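Local structure of hypothetical zinc-type alcohol dehydrogenase-like protein in PRE5-FET4 intergenic region (Saccharomyces cerevisiae, 1PIW) at residues Y3-G9 and Y135-R140; H156-L161 and K320-T325; G165-S170 and E306-L310; K200-T206 and G223-Y227. The protein reduces a broad range of aromatic and aliphatic aldehydes to alcohols with NADPH, as a homodimeric, zinc-dependent medium-chain alcohol dehydrogenase. All coordinates share one frame; numbering follows the deposited sequence.

Interaction 1: Y3-G9 and Y135-R140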
loop_
_atom_site.group_PDB
_atom_site.type_symbol
_atom_site.label_atom_id
_atom_site.label_comp_id
_atom_site.label_asym_id
_atom_site.label_seq_id
_atom_site.Cartn_x
_atom_site.Cartn_y
_atom_site.Cartn_z
ATOM N N TYR A 3 47.199 4.004 -6.095
ATOM C CA TYR A 3 45.918 4.634 -6.407
ATOM C C TYR A 3 45.482 4.785 -7.857
ATOM O O TYR A 3 44.280 4.823 -8.147
ATOM C CB TYR A 3 45.820 6.025 -5.767
ATOM C CG TYR A 3 44.872 6.910 -6.535
ATOM C CD1 TYR A 3 45.317 7.657 -7.624
ATOM C CD2 TYR A 3 43.509 6.874 -6.280
ATOM C CE1 TYR A 3 44.425 8.331 -8.442
ATOM C CE2 TYR A 3 42.611 7.545 -7.090
ATOM C CZ TYR A 3 43.073 8.269 -8.168
ATOM O OH TYR A 3 42.174 8.932 -8.970
ATOM N N PRO A 4 46.422 4.925 -8.787
ATOM C CA PRO A 4 45.781 5.061 -10.093
ATOM C C PRO A 4 45.384 3.753 -10.753
ATOM O O PRO A 4 44.224 3.556 -11.093
ATOM C CB PRO A 4 46.807 5.848 -10.894
ATOM C CG PRO A 4 48.115 5.401 -10.282
ATOM C CD PRO A 4 47.810 5.417 -8.810
ATOM N N GLU A 5 46.340 2.846 -10.903
ATOM C CA GLU A 5 46.088 1.582 -11.586
ATOM C C GLU A 5 45.507 0.420 -10.790
ATOM O O GLU A 5 44.901 -0.484 -11.373
ATOM C CB GLU A 5 47.368 1.126 -12.299
ATOM C CG GLU A 5 47.782 2.030 -13.466
ATOM C CD GLU A 5 49.132 2.689 -13.255
ATOM O OE1 GLU A 5 49.323 3.340 -12.205
ATOM O OE2 GLU A 5 50.005 2.560 -14.139
ATOM N N LYS A 6 45.689 0.431 -9.473
ATOM C CA LYS A 6 45.172 -0.646 -8.634
ATOM C C LYS A 6 44.548 -0.122 -7.354
ATOM O O LYS A 6 45.040 0.835 -6.762
ATOM C CB LYS A 6 46.289 -1.623 -8.257
ATOM C CG LYS A 6 46.174 -3.010 -8.866
ATOM C CD LYS A 6 46.565 -3.010 -10.332
ATOM C CE LYS A 6 46.787 -4.420 -10.878
ATOM N NZ LYS A 6 45.533 -5.208 -11.048
ATOM N N PHE A 7 43.457 -0.754 -6.936
ATOM C CA PHE A 7 42.772 -0.389 -5.695
ATOM C C PHE A 7 43.004 -1.546 -4.736
ATOM O O PHE A 7 43.111 -2.696 -5.166
ATOM C CB PHE A 7 41.260 -0.234 -5.914
ATOM C CG PHE A 7 40.838 1.109 -6.441
ATOM C CD1 PHE A 7 39.514 1.335 -6.785
ATOM C CD2 PHE A 7 41.747 2.144 -6.589
ATOM C CE1 PHE A 7 39.099 2.564 -7.266
ATOM C CE2 PHE A 7 41.339 3.379 -7.071
ATOM C CZ PHE A 7 40.011 3.587 -7.410
ATOM N N GLU A 8 43.091 -1.258 -3.445
ATOM C CA GLU A 8 43.287 -2.326 -2.483
ATOM C C GLU A 8 42.103 -2.365 -1.538
ATOM O O GLU A 8 41.459 -1.347 -1.311
ATOM C CB GLU A 8 44.577 -2.120 -1.700
ATOM C CG GLU A 8 44.946 -3.327 -0.872
ATOM C CD GLU A 8 46.296 -3.198 -0.210
ATOM O OE1 GLU A 8 46.525 -2.199 0.505
ATOM O OE2 GLU A 8 47.124 -4.107 -0.405
ATOM N N GLY A 9 41.799 -3.542 -1.000
ATOM C CA GLY A 9 40.676 -3.643 -0.088
ATOM C C GLY A 9 40.496 -4.984 0.598
ATOM O O GLY A 9 41.079 -5.984 0.198
ATOM N N TYR A 135 34.963 -1.342 1.666
ATOM C CA TYR A 135 35.975 -1.684 2.651
ATOM C C TYR A 135 37.301 -1.630 1.897
ATOM O O TYR A 135 38.045 -2.609 1.866
ATOM C CB TYR A 135 35.782 -3.107 3.196
ATOM C CG TYR A 135 34.496 -3.378 3.941
ATOM C CD1 TYR A 135 33.498 -2.417 4.033
ATOM C CD2 TYR A 135 34.261 -4.625 4.515
ATOM C CE1 TYR A 135 32.304 -2.690 4.667
ATOM C CE2 TYR A 135 33.065 -4.907 5.151
ATOM C CZ TYR A 135 32.086 -3.932 5.220
ATOM O OH TYR A 135 30.869 -4.200 5.805
ATOM N N ALA A 136 37.592 -0.497 1.272
ATOM C CA ALA A 136 38.828 -0.371 0.528
ATOM C C ALA A 136 39.392 1.025 0.686
ATOM O O ALA A 136 38.824 1.842 1.393
ATOM C CB ALA A 136 38.584 -0.681 -0.920
ATOM N N ASN A 137 40.508 1.294 0.017
ATOM C CA ASN A 137 41.171 2.587 0.095
ATOM C C ASN A 137 40.607 3.641 -0.862
ATOM O O ASN A 137 40.736 4.845 -0.614
ATOM C CB ASN A 137 42.671 2.410 -0.151
ATOM C CG ASN A 137 42.978 1.739 -1.485
ATOM O OD1 ASN A 137 44.140 1.576 -1.858
ATOM N ND2 ASN A 137 41.935 1.346 -2.208
ATOM N N TYR A 138 39.989 3.187 -1.950
ATOM C CA TYR A 138 39.400 4.090 -2.935
ATOM C C TYR A 138 38.134 3.520 -3.558
ATOM O O TYR A 138 37.968 2.307 -3.678
ATOM C CB TYR A 138 40.375 4.384 -4.081
ATOM C CG TYR A 138 41.651 5.064 -3.682
ATOM C CD1 TYR A 138 42.815 4.335 -3.507
ATOM C CD2 TYR A 138 41.693 6.436 -3.462
ATOM C CE1 TYR A 138 43.997 4.950 -3.118
ATOM C CE2 TYR A 138 42.873 7.068 -3.072
ATOM C CZ TYR A 138 44.023 6.315 -2.899
ATOM O OH TYR A 138 45.193 6.914 -2.481
ATOM N N VAL A 139 37.245 4.413 -3.967
ATOM C CA VAL A 139 36.020 4.005 -4.625
ATOM C C VAL A 139 35.872 4.945 -5.811
ATOM O O VAL A 139 36.174 6.130 -5.708
ATOM C CB VAL A 139 34.797 4.111 -3.687
ATOM C CG1 VAL A 139 34.443 5.562 -3.443
ATOM C CG2 VAL A 139 33.628 3.369 -4.284
ATOM N N ARG A 140 35.445 4.398 -6.942
ATOM C CA ARG A 140 35.264 5.165 -8.166
ATOM C C ARG A 140 33.778 5.251 -8.427
ATOM O O ARG A 140 33.143 4.242 -8.738
ATOM C CB ARG A 140 35.963 4.454 -9.319
ATOM C CG ARG A 140 35.780 5.100 -10.671
ATOM C CD ARG A 140 36.955 4.760 -11.572
ATOM N NE ARG A 140 38.194 5.254 -10.994
ATOM C CZ ARG A 140 39.397 4.827 -11.345
ATOM N NH1 ARG A 140 39.515 3.890 -12.274
ATOM N NH2 ARG A 140 40.475 5.343 -10.778
#
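G9 and A136 meet in a single backbone bridge, their CA atoms 3.8 Å apart, and from this point the strands 7-9 and 138-140 diverge, their N-to-C directions 122° apart. The peptides round E8 carry the polar part of the contact. N137 N donates to E8 O at 3.1 Å, and N137 OD1 accepts a weak bond of 3.4 Å from E8 N. For that second bond, a chi1 of 57° puts N137 CG between the backbone N and the carbonyl carbon and brings the amide to E8. Further out, aromatic groups take over. Y3 and Y138 form a T-shaped pair with centroids 4.6 Å apart, in which Y3 CD2 stands over the centre of the Y138 ring. Y138 uses a different part of itself on F7: its CB lies 3.5 Å from the centroid of the F7 ring, over the face, as a CH-pi contact. F7 CZ in turn comes over one face of the R140 guanidinium, 3.8 Å from NH2, although the two planes are too steeply inclined to stack. The charge of R140 is met by a salt bridge to D37. One main-chain bond, helped by a weak side-chain one, thus joins the strand 7-12 to the mixed sheet of the GroES-like domain near the bridge, whereas beyond it the aromatic cluster of Y3, F7 and Y138 carries the contact.

Interaction 2: H156-L161 and K320-T325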
loop_
_atom_site.group_PDB
_atom_site.type_symbol
_atom_site.label_atom_id
_atom_site.label_comp_id
_atom_site.label_asym_id
_atom_site.label_seq_id
_atom_site.Cartn_x
_atom_site.Cartn_y
_atom_site.Cartn_z
ATOM N N HIS A 156 32.380 9.265 11.257
ATOM C CA HIS A 156 31.885 7.978 11.729
ATOM C C HIS A 156 30.390 7.988 12.051
ATOM O O HIS A 156 29.779 6.934 12.258
ATOM C CB HIS A 156 32.695 7.500 12.943
ATOM C CG HIS A 156 32.372 8.211 14.222
ATOM N ND1 HIS A 156 32.478 9.576 14.369
ATOM C CD2 HIS A 156 31.960 7.735 15.422
ATOM C CE1 HIS A 156 32.141 9.911 15.602
ATOM N NE2 HIS A 156 31.822 8.813 16.262
ATOM N N LEU A 157 29.804 9.181 12.080
ATOM C CA LEU A 157 28.373 9.337 12.353
ATOM C C LEU A 157 27.614 9.742 11.091
ATOM O O LEU A 157 26.385 9.722 11.051
ATOM C CB LEU A 157 28.150 10.392 13.443
ATOM C CG LEU A 157 28.048 9.905 14.890
ATOM C CD1 LEU A 157 29.049 8.817 15.163
ATOM C CD2 LEU A 157 28.276 11.072 15.808
ATOM N N ALA A 158 28.359 10.115 10.059
ATOM C CA ALA A 158 27.751 10.520 8.805
ATOM C C ALA A 158 27.569 9.304 7.915
ATOM O O ALA A 158 26.508 9.100 7.327
ATOM C CB ALA A 158 28.635 11.541 8.111
ATOM N N ALA A 159 28.618 8.490 7.845
ATOM C CA ALA A 159 28.638 7.300 7.010
ATOM C C ALA A 159 27.373 6.451 6.973
ATOM O O ALA A 159 26.764 6.297 5.925
ATOM C CB ALA A 159 29.828 6.448 7.387
ATOM N N PRO A 160 26.950 5.897 8.111
ATOM C CA PRO A 160 25.746 5.064 8.134
ATOM C C PRO A 160 24.519 5.676 7.486
ATOM O O PRO A 160 23.696 4.972 6.910
ATOM C CB PRO A 160 25.539 4.813 9.616
ATOM C CG PRO A 160 26.946 4.775 10.131
ATOM C CD PRO A 160 27.559 5.971 9.449
ATOM N N LEU A 161 24.386 6.990 7.596
ATOM C CA LEU A 161 23.241 7.689 7.019
ATOM C C LEU A 161 23.180 7.435 5.528
ATOM O O LEU A 161 22.102 7.316 4.952
ATOM C CB LEU A 161 23.363 9.195 7.246
ATOM C CG LEU A 161 23.505 9.712 8.678
ATOM C CD1 LEU A 161 23.809 11.207 8.642
ATOM C CD2 LEU A 161 22.233 9.438 9.455
ATOM N N LYS A 320 22.812 12.415 16.471
ATOM C CA LYS A 320 23.962 11.598 16.826
ATOM C C LYS A 320 23.490 10.141 16.924
ATOM O O LYS A 320 22.874 9.742 17.915
ATOM C CB LYS A 320 24.551 12.105 18.158
ATOM C CG LYS A 320 25.596 11.205 18.840
ATOM C CD LYS A 320 24.937 10.188 19.807
ATOM C CE LYS A 320 25.953 9.332 20.594
ATOM N NZ LYS A 320 25.276 8.274 21.416
ATOM N N ILE A 321 23.759 9.354 15.883
ATOM C CA ILE A 321 23.337 7.956 15.880
ATOM C C ILE A 321 24.265 7.082 16.688
ATOM O O ILE A 321 25.360 7.493 17.066
ATOM C CB ILE A 321 23.265 7.368 14.469
ATOM C CG1 ILE A 321 24.625 7.489 13.793
ATOM C CG2 ILE A 321 22.196 8.074 13.668
ATOM C CD1 ILE A 321 24.707 6.780 12.461
ATOM N N TRP A 322 23.820 5.858 16.937
ATOM C CA TRP A 322 24.597 4.917 17.719
ATOM C C TRP A 322 25.542 4.076 16.858
ATOM O O TRP A 322 25.125 3.142 16.171
ATOM C CB TRP A 322 23.646 4.019 18.508
ATOM C CG TRP A 322 22.819 4.747 19.533
ATOM C CD1 TRP A 322 22.310 6.004 19.428
ATOM C CD2 TRP A 322 22.310 4.211 20.761
ATOM N NE1 TRP A 322 21.505 6.285 20.507
ATOM C CE2 TRP A 322 21.487 5.202 21.342
ATOM C CE3 TRP A 322 22.467 2.986 21.427
ATOM C CZ2 TRP A 322 20.816 5.009 22.559
ATOM C CZ3 TRP A 322 21.800 2.789 22.641
ATOM C CH2 TRP A 322 20.982 3.799 23.192
ATOM N N VAL A 323 26.826 4.421 16.921
ATOM C CA VAL A 323 27.875 3.746 16.164
ATOM C C VAL A 323 29.036 3.259 17.037
ATOM O O VAL A 323 29.384 3.867 18.044
ATOM C CB VAL A 323 28.461 4.694 15.094
ATOM C CG1 VAL A 323 29.658 4.065 14.423
ATOM C CG2 VAL A 323 27.415 5.012 14.070
ATOM N N GLU A 324 29.619 2.135 16.653
ATOM C CA GLU A 324 30.778 1.620 17.352
ATOM C C GLU A 324 31.823 1.616 16.253
ATOM O O GLU A 324 31.477 1.483 15.083
ATOM C CB GLU A 324 30.537 0.206 17.877
ATOM C CG GLU A 324 31.777 -0.432 18.502
ATOM C CD GLU A 324 31.460 -1.691 19.298
ATOM O OE1 GLU A 324 32.420 -2.377 19.708
ATOM O OE2 GLU A 324 30.260 -1.993 19.522
ATOM N N THR A 325 33.090 1.786 16.597
ATOM C CA THR A 325 34.085 1.808 15.548
ATOM C C THR A 325 35.088 0.677 15.643
ATOM O O THR A 325 35.464 0.247 16.730
ATOM C CB THR A 325 34.810 3.165 15.491
ATOM O OG1 THR A 325 35.276 3.522 16.792
ATOM C CG2 THR A 325 33.868 4.232 15.010
#
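L157 and I321 mark the nearest approach of the two backbones, CA to CA 6.3 Å, where the helical residues 156-158 face an extended segment that runs into the strand 323-327; no hydrogen bond crosses between them. In this medium-chain dehydrogenase fold the segment 320-325 lies where the chain passes from the Rossmann domain back to the catalytic domain, its strand pairing in parallel with 348-352. Alternation along the extended chain directs I321, V323 and T325 at the other segment. I321 extends its CD1 to 3.6 Å from P160 CB, where it also lies against L157 O. Two residues on, V323 sets both methyls against the H156 carbonyl, with CG2 3.5 Å from H156 O, an oxygen that accepts a hydrogen bond from T350. The same CG2 meets P160 CG at 4.0 Å. L157 divides its branches, CD1 lying 4.2 Å from V323 CB while CD2 touches the aliphatic K320 CG at 4.0 Å. M194 of the helix 190-202 packs on P160, L161 and I321, which brings the coenzyme domain into the same apolar group. V323 also adjoins R348, a residue that binds NADP. At the outer end, T325 turns its methyl inward, anti to its own carbonyl carbon, and CG2 comes to rest 4.0 Å from H156 CD2, at an oblique approach to the imidazole.

Interaction 3: G165-S170 and E306-L310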
loop_
_atom_site.group_PDB
_atom_site.type_symbol
_atom_site.label_atom_id
_atom_site.label_comp_id
_atom_site.label_asym_id
_atom_site.label_seq_id
_atom_site.Cartn_x
_atom_site.Cartn_y
_atom_site.Cartn_z
ATOM N N GLY A 165 20.560 4.834 6.854
ATOM C CA GLY A 165 19.755 6.000 7.176
ATOM C C GLY A 165 18.826 6.378 6.038
ATOM O O GLY A 165 17.601 6.360 6.176
ATOM N N LEU A 166 19.408 6.716 4.895
ATOM C CA LEU A 166 18.615 7.100 3.743
ATOM C C LEU A 166 17.495 6.105 3.478
ATOM O O LEU A 166 16.421 6.485 3.028
ATOM C CB LEU A 166 19.505 7.199 2.514
ATOM C CG LEU A 166 18.741 7.505 1.240
ATOM C CD1 LEU A 166 18.096 8.839 1.419
ATOM C CD2 LEU A 166 19.667 7.504 0.041
ATOM N N THR A 167 17.745 4.834 3.770
ATOM C CA THR A 167 16.752 3.790 3.532
ATOM C C THR A 167 15.449 3.905 4.332
ATOM O O THR A 167 14.393 3.460 3.852
ATOM C CB THR A 167 17.382 2.388 3.729
ATOM O OG1 THR A 167 18.111 2.030 2.550
ATOM C CG2 THR A 167 16.323 1.339 3.970
ATOM N N VAL A 168 15.522 4.494 5.532
ATOM C CA VAL A 168 14.335 4.706 6.381
ATOM C C VAL A 168 13.830 6.094 6.110
ATOM O O VAL A 168 12.636 6.370 6.194
ATOM C CB VAL A 168 14.621 4.747 7.879
ATOM C CG1 VAL A 168 13.540 3.995 8.615
ATOM C CG2 VAL A 168 16.012 4.245 8.179
ATOM N N TYR A 169 14.761 6.987 5.813
ATOM C CA TYR A 169 14.387 8.358 5.569
ATOM C C TYR A 169 13.471 8.505 4.374
ATOM O O TYR A 169 12.453 9.174 4.459
ATOM C CB TYR A 169 15.624 9.239 5.398
ATOM C CG TYR A 169 15.260 10.677 5.132
ATOM C CD1 TYR A 169 14.393 11.363 5.985
ATOM C CD2 TYR A 169 15.752 11.343 4.019
ATOM C CE1 TYR A 169 14.020 12.675 5.733
ATOM C CE2 TYR A 169 15.385 12.659 3.753
ATOM C CZ TYR A 169 14.517 13.317 4.612
ATOM O OH TYR A 169 14.142 14.605 4.332
ATOM N N SER A 170 13.819 7.866 3.267
ATOM C CA SER A 170 12.993 7.973 2.076
ATOM C C SER A 170 11.540 7.560 2.334
ATOM O O SER A 170 10.612 8.320 2.043
ATOM C CB SER A 170 13.581 7.146 0.939
ATOM O OG SER A 170 13.184 7.687 -0.301
ATOM N N GLU A 306 16.815 13.262 -1.467
ATOM C CA GLU A 306 16.445 12.894 -0.109
ATOM C C GLU A 306 17.711 12.684 0.705
ATOM O O GLU A 306 17.762 13.052 1.867
ATOM C CB GLU A 306 15.614 11.614 -0.117
ATOM C CG GLU A 306 14.321 11.758 -0.898
ATOM C CD GLU A 306 13.583 10.450 -1.078
ATOM O OE1 GLU A 306 14.189 9.498 -1.592
ATOM O OE2 GLU A 306 12.398 10.378 -0.712
ATOM N N LEU A 307 18.741 12.102 0.093
ATOM C CA LEU A 307 19.986 11.868 0.817
ATOM C C LEU A 307 20.615 13.162 1.308
ATOM O O LEU A 307 21.220 13.198 2.385
ATOM C CB LEU A 307 20.997 11.111 -0.039
ATOM C CG LEU A 307 22.253 10.706 0.741
ATOM C CD1 LEU A 307 21.887 10.304 2.155
ATOM C CD2 LEU A 307 22.955 9.560 0.033
ATOM N N ASN A 308 20.483 14.225 0.521
ATOM C CA ASN A 308 21.037 15.501 0.933
ATOM C C ASN A 308 20.106 16.073 1.988
ATOM O O ASN A 308 20.547 16.658 2.971
ATOM C CB ASN A 308 21.180 16.435 -0.263
ATOM C CG ASN A 308 22.405 16.110 -1.114
ATOM O OD1 ASN A 308 23.540 16.101 -0.621
ATOM N ND2 ASN A 308 22.183 15.850 -2.401
ATOM N N GLN A 309 18.809 15.885 1.791
ATOM C CA GLN A 309 17.831 16.356 2.770
ATOM C C GLN A 309 18.133 15.790 4.175
ATOM O O GLN A 309 18.068 16.508 5.178
ATOM C CB GLN A 309 16.419 15.918 2.360
ATOM C CG GLN A 309 15.777 16.757 1.287
ATOM C CD GLN A 309 14.404 16.239 0.920
ATOM O OE1 GLN A 309 13.733 15.602 1.738
ATOM N NE2 GLN A 309 13.967 16.517 -0.309
ATOM N N LEU A 310 18.441 14.494 4.231
ATOM C CA LEU A 310 18.746 13.822 5.486
ATOM C C LEU A 310 20.028 14.404 6.056
ATOM O O LEU A 310 20.079 14.821 7.216
ATOM C CB LEU A 310 18.906 12.312 5.264
ATOM C CG LEU A 310 19.255 11.492 6.513
ATOM C CD1 LEU A 310 18.222 11.773 7.584
ATOM C CD2 LEU A 310 19.277 10.014 6.209
#
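E306 opens the contact at S170, toward which its extended side chain reaches. Its carboxylate is modelled close to the S170 hydroxyl, but the separation of S170 OG and E306 OE1 is too short to be trusted, so the details of that bond remain doubtful. The carboxylate has firmer partners in R174, through a salt bridge, and in the backbone N of S303. The main chain of E306 takes part as well: its O lies at the edge of the Y169 ring, near the ring plane, while accepting the helical bond from L310 N at 2.9 Å. L307 comes next and crosses L166 at about a right angle. L166 CD2 rests 3.8 Å from L307 CB, while its other methyl, CD1, lies over the backbone, 3.6 Å from L307 N. The helices thus engaged belong to different parts of the dehydrogenase: 161-174 contains the zinc ligand C163 and holds T167 of the NADP pocket, whereas 304-316 comes after the last strand of the Rossmann sheet. Their short segments cross at 102°, with axes 9.6 Å apart. One turn beyond E306, Q309 presents its CB to the edge of the Y169 ring, 3.7 Å from CE2. L310 then packs against the tyrosine ring. Y169, whose CG is anti to the backbone N (chi1 180°), slides past the leucine in the opposite direction, bringing CD2 to 3.5 Å from L310 CB. L310 CD1 stands over one ring face, toward the rim, and CD2 reaches the main chain of the other helix, 3.6 Å from L166 N.

Interaction 4: K200-T206 and G223-Y227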
loop_
_atom_site.group_PDB
_atom_site.type_symbol
_atom_site.label_atom_id
_atom_site.label_comp_id
_atom_site.label_asym_id
_atom_site.label_seq_id
_atom_site.Cartn_x
_atom_site.Cartn_y
_atom_site.Cartn_z
ATOM N N LYS A 200 11.966 10.868 15.100
ATOM C CA LYS A 200 11.780 11.941 16.060
ATOM C C LYS A 200 12.207 13.294 15.485
ATOM O O LYS A 200 11.457 14.260 15.555
ATOM C CB LYS A 200 12.572 11.610 17.322
ATOM C CG LYS A 200 12.141 10.292 17.947
ATOM C CD LYS A 200 10.680 10.325 18.368
ATOM C CE LYS A 200 10.464 11.345 19.481
ATOM N NZ LYS A 200 9.031 11.733 19.672
ATOM N N ALA A 201 13.404 13.349 14.913
ATOM C CA ALA A 201 13.937 14.571 14.311
ATOM C C ALA A 201 12.920 15.206 13.380
ATOM O O ALA A 201 12.891 16.419 13.226
ATOM C CB ALA A 201 15.219 14.264 13.531
ATOM N N MET A 202 12.095 14.382 12.747
ATOM C CA MET A 202 11.091 14.898 11.835
ATOM C C MET A 202 9.869 15.387 12.588
ATOM O O MET A 202 9.071 16.152 12.049
ATOM C CB MET A 202 10.720 13.834 10.807
ATOM C CG MET A 202 11.743 13.758 9.692
ATOM S SD MET A 202 11.652 12.284 8.684
ATOM C CE MET A 202 10.170 12.552 7.764
ATOM N N GLY A 203 9.718 14.939 13.833
ATOM C CA GLY A 203 8.610 15.410 14.636
ATOM C C GLY A 203 7.513 14.460 15.051
ATOM O O GLY A 203 6.686 14.808 15.888
ATOM N N ALA A 204 7.484 13.263 14.493
ATOM C CA ALA A 204 6.424 12.328 14.850
ATOM C C ALA A 204 6.557 11.720 16.247
ATOM O O ALA A 204 7.526 11.971 16.970
ATOM C CB ALA A 204 6.359 11.217 13.817
ATOM N N GLU A 205 5.547 10.941 16.620
ATOM C CA GLU A 205 5.529 10.228 17.885
ATOM C C GLU A 205 5.913 8.832 17.412
ATOM O O GLU A 205 5.166 8.185 16.674
ATOM C CB GLU A 205 4.123 10.235 18.478
ATOM C CG GLU A 205 3.964 9.510 19.806
ATOM C CD GLU A 205 2.551 9.630 20.377
ATOM O OE1 GLU A 205 2.262 8.970 21.405
ATOM O OE2 GLU A 205 1.728 10.385 19.805
ATOM N N THR A 206 7.094 8.383 17.820
ATOM C CA THR A 206 7.612 7.095 17.388
ATOM C C THR A 206 7.448 5.936 18.359
ATOM O O THR A 206 7.639 6.082 19.564
ATOM C CB THR A 206 9.093 7.226 17.059
ATOM O OG1 THR A 206 9.298 8.391 16.259
ATOM C CG2 THR A 206 9.556 6.041 16.298
ATOM N N GLY A 223 14.705 8.174 22.352
ATOM C CA GLY A 223 13.623 9.121 22.241
ATOM C C GLY A 223 12.337 8.440 21.854
ATOM O O GLY A 223 11.367 9.090 21.493
ATOM N N ALA A 224 12.313 7.123 21.914
ATOM C CA ALA A 224 11.087 6.433 21.564
ATOM C C ALA A 224 9.995 6.930 22.499
ATOM O O ALA A 224 10.236 7.105 23.691
ATOM C CB ALA A 224 11.268 4.927 21.713
ATOM N N ASP A 225 8.804 7.174 21.954
ATOM C CA ASP A 225 7.664 7.631 22.749
ATOM C C ASP A 225 7.000 6.438 23.409
ATOM O O ASP A 225 6.167 6.573 24.304
ATOM C CB ASP A 225 6.653 8.358 21.875
ATOM C CG ASP A 225 7.232 9.597 21.249
ATOM O OD1 ASP A 225 7.862 9.481 20.173
ATOM O OD2 ASP A 225 7.075 10.684 21.844
ATOM N N HIS A 226 7.362 5.260 22.929
ATOM C CA HIS A 226 6.857 4.040 23.496
ATOM C C HIS A 226 7.502 2.838 22.855
ATOM O O HIS A 226 8.014 2.929 21.739
ATOM C CB HIS A 226 5.355 3.936 23.376
ATOM C CG HIS A 226 4.783 2.925 24.311
ATOM N ND1 HIS A 226 3.913 1.933 23.907
ATOM C CD2 HIS A 226 5.006 2.718 25.630
ATOM C CE1 HIS A 226 3.628 1.157 24.935
ATOM N NE2 HIS A 226 4.279 1.612 25.992
ATOM N N TYR A 227 7.461 1.718 23.575
ATOM C CA TYR A 227 8.081 0.462 23.161
ATOM C C TYR A 227 7.117 -0.708 23.228
ATOM O O TYR A 227 6.271 -0.757 24.103
ATOM C CB TYR A 227 9.266 0.177 24.081
ATOM C CG TYR A 227 10.149 -0.984 23.676
ATOM C CD1 TYR A 227 11.237 -0.795 22.818
ATOM C CD2 TYR A 227 9.925 -2.264 24.189
ATOM C CE1 TYR A 227 12.082 -1.850 22.489
ATOM C CE2 TYR A 227 10.766 -3.328 23.865
ATOM C CZ TYR A 227 11.841 -3.116 23.017
ATOM O OH TYR A 227 12.673 -4.167 22.700
#
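D225 OD1 is gripped by two donors from the segment 200-206: K200 NZ at 2.6 Å and T206 N at 2.7 Å. They use the carboxylate differently. The ammonium takes the syn lone pair of OD1 in a salt bridge, whereas the backbone N-H arrives 38° out of the carboxylate plane. K200 can reach this point because its chain is folded twice, at chi2 (-61°) and chi3 (-65°), a curl that lays CE against G223 O. The same NZ also bonds A204 O at 3.1 Å, in the carbonyl plane, so the lysine spans both segments at once. D225 answers with its backbone, D225 N donating to T206 O at 2.9 Å; H226 N adds a weak bond to that oxygen. Aspartate and threonine are therefore joined in both directions. E205 passes obliquely across D225 and touches it with its methylene, CG 3.6 Å from D225 CG, while its own carboxylate leads off toward a long, weak ion pair with K182, and OE1 stays 5.1 Å from D225 OD2. The like charges are thus kept apart, and K200 probably offsets the negative potential near them. G203 and G223 each end a helix with a Schellman motif. The contact joins the end of helix 190-202 to the beta-alpha-beta crossover of strand 205-210, helix 216-222 and edge strand 226-229 in the Rossmann domain that binds NADP.

How the interactions relate
Chemistry follows position in this series. Interaction 3 is the buried one, a crossing of two helices filled mainly by leucines and a tyrosine, while the other three are partly buried and lie further from the centre of the chain. Interactions 1 and 4 lie on opposite sides of that centre: aromatic packing with one backbone bond and a weak amide bond in the first, a carboxylate gripping lysine and backbone in the other. Interaction 2 has no hydrogen bond between its segments, relies mainly on apolar side chains and reaches the same mixed sheet as interaction 1. It probably connects to interaction 3 by backbone hydrogen bonds. M202 of interaction 4 packs on Y169 of interaction 3, whereas interaction 1 touches none of the others.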